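Side-chain contact in putative HpcE protein (Mycolicibacterium smegmatis, PDB 6V77), which belongs to the fumarylacetoacetate hydrolase family and carries a zinc ion in a site lined by acidic side chains: residues Gln151-Arg156 and Asp259-Tyr264. Sequence-based numbering, arbitrary orientation.
With ZN (zinc ion), chain L; SO4 (sulfate ion), chain O.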
ATOM      1  N   GLN B 151       3.689 -16.211   2.792  1.00 23.28           N
ATOM      2  CA  GLN B 151       4.930 -16.281   2.028  1.00 25.54           C
ATOM      3  C   GLN B 151       5.228 -14.881   1.528  1.00 25.81           C
ATOM      4  O   GLN B 151       4.332 -14.211   1.013  1.00 29.54           O
ATOM      5  CB  GLN B 151       4.809 -17.222   0.836  1.00 28.13           C
ATOM      6  CG  GLN B 151       5.242 -18.662   1.129  1.00 33.12           C
ATOM      7  CD  GLN B 151       6.744 -18.808   1.300  1.00 32.61           C
ATOM      8  OE1 GLN B 151       7.526 -18.042   0.733  1.00 29.98           O
ATOM      9  NE2 GLN B 151       7.159 -19.820   2.075  1.00 30.71           N
ATOM     10  N   ASP B 152       6.463 -14.425   1.698  1.00 25.38           N
ATOM     11  CA  ASP B 152       6.907 -13.209   1.011  1.00 23.60           C
ATOM     12  C   ASP B 152       7.765 -13.637  -0.175  1.00 23.89           C
ATOM     13  O   ASP B 152       8.994 -13.581  -0.143  1.00 24.79           O
ATOM     14  CB  ASP B 152       7.668 -12.280   1.953  1.00 27.05           C
ATOM     15  CG  ASP B 152       8.137 -11.017   1.265  1.00 25.34           C
ATOM     16  OD1 ASP B 152       7.678 -10.735   0.133  1.00 25.02           O
ATOM     17  OD2 ASP B 152       8.952 -10.279   1.842  1.00 27.73           O
ATOM     18  N   LEU B 153       7.098 -14.088  -1.240  1.00 23.24           N
ATOM     19  CA  LEU B 153       7.827 -14.522  -2.427  1.00 24.04           C
ATOM     20  C   LEU B 153       8.494 -13.308  -3.055  1.00 24.87           C
ATOM     21  O   LEU B 153       7.911 -12.225  -3.094  1.00 23.91           O
ATOM     22  CB  LEU B 153       6.889 -15.200  -3.423  1.00 24.86           C
ATOM     23  CG  LEU B 153       6.250 -16.467  -2.853  1.00 26.72           C
ATOM     24  CD1 LEU B 153       5.124 -16.970  -3.741  1.00 26.04           C
ATOM     25  CD2 LEU B 153       7.337 -17.531  -2.756  1.00 31.88           C
ATOM     26  N   SER B 154       9.719 -13.493  -3.537  1.00 25.11           N
ATOM     27  CA  SER B 154      10.586 -12.367  -3.883  1.00 25.49           C
ATOM     28  C   SER B 154      11.342 -12.676  -5.160  1.00 26.51           C
ATOM     29  O   SER B 154      12.105 -13.644  -5.197  1.00 30.40           O
ATOM     30  CB  SER B 154      11.581 -12.084  -2.747  1.00 29.62           C
ATOM     31  OG  SER B 154      10.910 -11.938  -1.485  1.00 26.99           O
ATOM     32  N   GLU B 155      11.194 -11.829  -6.178  1.00 26.79           N
ATOM     33  CA  GLU B 155      12.021 -11.951  -7.377  1.00 27.89           C
ATOM     34  C   GLU B 155      13.308 -11.167  -7.111  1.00 34.75           C
ATOM     35  O   GLU B 155      13.332  -9.938  -7.201  1.00 30.12           O
ATOM     36  CB  GLU B 155      11.261 -11.460  -8.610  1.00 28.06           C
ATOM     37  CG  GLU B 155      11.865 -11.952  -9.910  1.00 31.20           C
ATOM     38  CD  GLU B 155      13.177 -11.284 -10.172  1.00 36.12           C
ATOM     39  OE1 GLU B 155      13.161 -10.073 -10.480  1.00 32.95           O
ATOM     40  OE2 GLU B 155      14.220 -11.941 -10.006  1.00 31.41           O
ATOM     41  N   ARG B 156      14.402 -11.885  -6.801  1.00 29.85           N
ATOM     42  CA  ARG B 156      15.576 -11.213  -6.244  1.00 32.03           C
ATOM     43  C   ARG B 156      16.281 -10.312  -7.250  1.00 30.44           C
ATOM     44  O   ARG B 156      16.956  -9.362  -6.835  1.00 33.75           O
ATOM     45  CB  ARG B 156      16.572 -12.230  -5.697  1.00 30.04           C
ATOM     46  CG  ARG B 156      15.990 -13.094  -4.594  1.00 29.22           C
ATOM     47  CD  ARG B 156      15.689 -12.284  -3.316  1.00 28.32           C
ATOM     48  NE  ARG B 156      15.529 -13.212  -2.196  1.00 31.56           N
ATOM     49  CZ  ARG B 156      14.980 -12.915  -1.023  1.00 31.04           C
ATOM     50  NH1 ARG B 156      14.499 -11.694  -0.773  1.00 28.75           N
ATOM     51  NH2 ARG B 156      14.904 -13.861  -0.092  1.00 28.39           N
ATOM     52  N   ASP B 259       8.578 -27.169  -8.774  1.00 31.18           N
ATOM     53  CA  ASP B 259       8.853 -27.193  -7.339  1.00 30.32           C
ATOM     54  C   ASP B 259       7.561 -27.041  -6.549  1.00 33.94           C
ATOM     55  O   ASP B 259       6.664 -26.291  -6.936  1.00 36.14           O
ATOM     56  CB  ASP B 259       9.810 -26.065  -6.936  1.00 32.08           C
ATOM     57  CG  ASP B 259      11.248 -26.367  -7.251  1.00 35.72           C
ATOM     58  OD1 ASP B 259      11.546 -27.525  -7.601  1.00 36.31           O
ATOM     59  OD2 ASP B 259      12.081 -25.438  -7.156  1.00 33.52           O
ATOM     60  N   GLU B 260       7.477 -27.760  -5.434  1.00 31.64           N
ATOM     61  CA  GLU B 260       6.361 -27.660  -4.503  1.00 32.62           C
ATOM     62  C   GLU B 260       6.887 -27.117  -3.186  1.00 30.29           C
ATOM     63  O   GLU B 260       7.810 -27.689  -2.596  1.00 34.23           O
ATOM     64  CB  GLU B 260       5.692 -29.019  -4.286  1.00 39.43           C
ATOM     65  CG  GLU B 260       4.754 -29.411  -5.397  1.00 52.19           C
ATOM     66  CD  GLU B 260       3.927 -30.613  -5.030  1.00 66.34           C
ATOM     67  OE1 GLU B 260       2.777 -30.432  -4.580  1.00 67.14           O
ATOM     68  OE2 GLU B 260       4.446 -31.738  -5.173  1.00 67.94           O
ATOM     69  N   LEU B 261       6.287 -26.027  -2.724  1.00 26.74           N
ATOM     70  CA  LEU B 261       6.758 -25.302  -1.556  1.00 26.03           C
ATOM     71  C   LEU B 261       5.676 -25.409  -0.496  1.00 27.84           C
ATOM     72  O   LEU B 261       4.581 -24.857  -0.666  1.00 26.54           O
ATOM     73  CB  LEU B 261       7.038 -23.841  -1.902  1.00 27.31           C
ATOM     74  CG  LEU B 261       7.403 -22.891  -0.758  1.00 26.24           C
ATOM     75  CD1 LEU B 261       8.789 -23.216  -0.242  1.00 26.32           C
ATOM     76  CD2 LEU B 261       7.329 -21.444  -1.248  1.00 25.69           C
ATOM     77  N   ARG B 262       5.981 -26.099   0.592  1.00 25.68           N
ATOM     78  CA  ARG B 262       5.070 -26.214   1.719  1.00 26.71           C
ATOM     79  C   ARG B 262       5.516 -25.224   2.788  1.00 24.92           C
ATOM     80  O   ARG B 262       6.693 -25.181   3.153  1.00 26.85           O
ATOM     81  CB  ARG B 262       5.046 -27.652   2.255  1.00 26.09           C
ATOM     82  CG  ARG B 262       4.255 -27.810   3.563  1.00 25.87           C
ATOM     83  CD  ARG B 262       4.163 -29.280   3.994  1.00 27.91           C
ATOM     84  NE  ARG B 262       3.492 -29.369   5.281  1.00 34.54           N
ATOM     85  CZ  ARG B 262       4.117 -29.320   6.455  1.00 39.93           C
ATOM     86  NH1 ARG B 262       5.441 -29.221   6.510  1.00 38.92           N
ATOM     87  NH2 ARG B 262       3.417 -29.385   7.576  1.00 43.25           N
ATOM     88  N   THR B 263       4.578 -24.414   3.273  1.00 24.08           N
ATOM     89  CA  THR B 263       4.846 -23.346   4.222  1.00 24.36           C
ATOM     90  C   THR B 263       3.985 -23.626   5.448  1.00 25.24           C
ATOM     91  O   THR B 263       2.812 -23.969   5.298  1.00 24.86           O
ATOM     92  CB  THR B 263       4.484 -21.984   3.604  1.00 27.03           C
ATOM     93  OG1 THR B 263       5.231 -21.780   2.397  1.00 29.04           O
ATOM     94  CG2 THR B 263       4.746 -20.822   4.564  1.00 22.78           C
ATOM     95  N   TYR B 264       4.557 -23.533   6.653  1.00 23.67           N
ATOM     96  CA  TYR B 264       3.758 -23.866   7.836  1.00 23.74           C
ATOM     97  C   TYR B 264       4.140 -23.020   9.041  1.00 31.49           C
ATOM     98  O   TYR B 264       5.272 -22.555   9.175  1.00 23.88           O
ATOM     99  CB  TYR B 264       3.895 -25.351   8.217  1.00 24.53           C
ATOM    100  CG  TYR B 264       5.277 -25.722   8.716  1.00 25.83           C
ATOM    101  CD1 TYR B 264       5.622 -25.586  10.065  1.00 26.14           C
ATOM    102  CD2 TYR B 264       6.241 -26.200   7.838  1.00 28.06           C
ATOM    103  CE1 TYR B 264       6.894 -25.910  10.512  1.00 27.64           C
ATOM    104  CE2 TYR B 264       7.510 -26.520   8.277  1.00 31.77           C
ATOM    105  CZ  TYR B 264       7.827 -26.375   9.620  1.00 34.23           C
ATOM    106  OH  TYR B 264       9.094 -26.702  10.048  1.00 34.14           O
TER
HETATM  107 ZN    ZN L 302      10.191 -10.825   3.800  0.60 48.61          ZN
HETATM  108  S   SO4 O 305      14.045  -9.494   2.639  0.85 43.76           S
HETATM  109  O1  SO4 O 305      15.224 -10.179   3.158  0.85 48.99           O
HETATM  110  O2  SO4 O 305      13.803  -9.845   1.238  0.85 38.42           O
HETATM  111  O3  SO4 O 305      12.855  -9.857   3.412  0.85 53.76           O
HETATM  112  O4  SO4 O 305      14.235  -8.051   2.775  0.85 44.99           O
HETATM  113  O   HOH W   1       8.921  -9.375   4.751  1.00 27.57           O
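Gln151 reaches across to Thr263 and donates an amide N-H, with NE2 2.8 Å from OG1. The bond is moderately bent (150°), and the hydroxyl sits slightly out of the amide plane. Threonine offers an acceptor beside a methyl: chi1 of Thr263 (-58°) sets OG1 beside its own backbone N and facing the glutamine, while CG2 lies 3.6 Å from the same NE2. Glutamine is long enough to span the gap and has both a donor and an acceptor; its OE1 accepts from the backbone N of Glu121, so this buried amide is gripped at both ends and its flip is fixed. Leucine brings a branched apolar end to the neighbouring place: Leu261 CD2 packs on Gln151 CD at 3.7 Å. The same methyl meets Leu153 CD2 at 4.2 Å, the two side chains running antiparallel past one another against Phe275.

Between Gln151 and Leu153, Asp152 binds zinc through OD2 (2.4 Å) alongside Glu121 and Glu123, and Asp152 OD1 forms a salt bridge with Lys99. Arg156 donates an N-H from NH1 to O2 of a sulfate, probably from the crystallisation liquor, in the guanidinium plane. One strand thus packs against a second sheet while presenting its acidic ligand to the metal, in the carboxylate-lined metal site characteristic of the fumarylacetoacetate hydrolase fold.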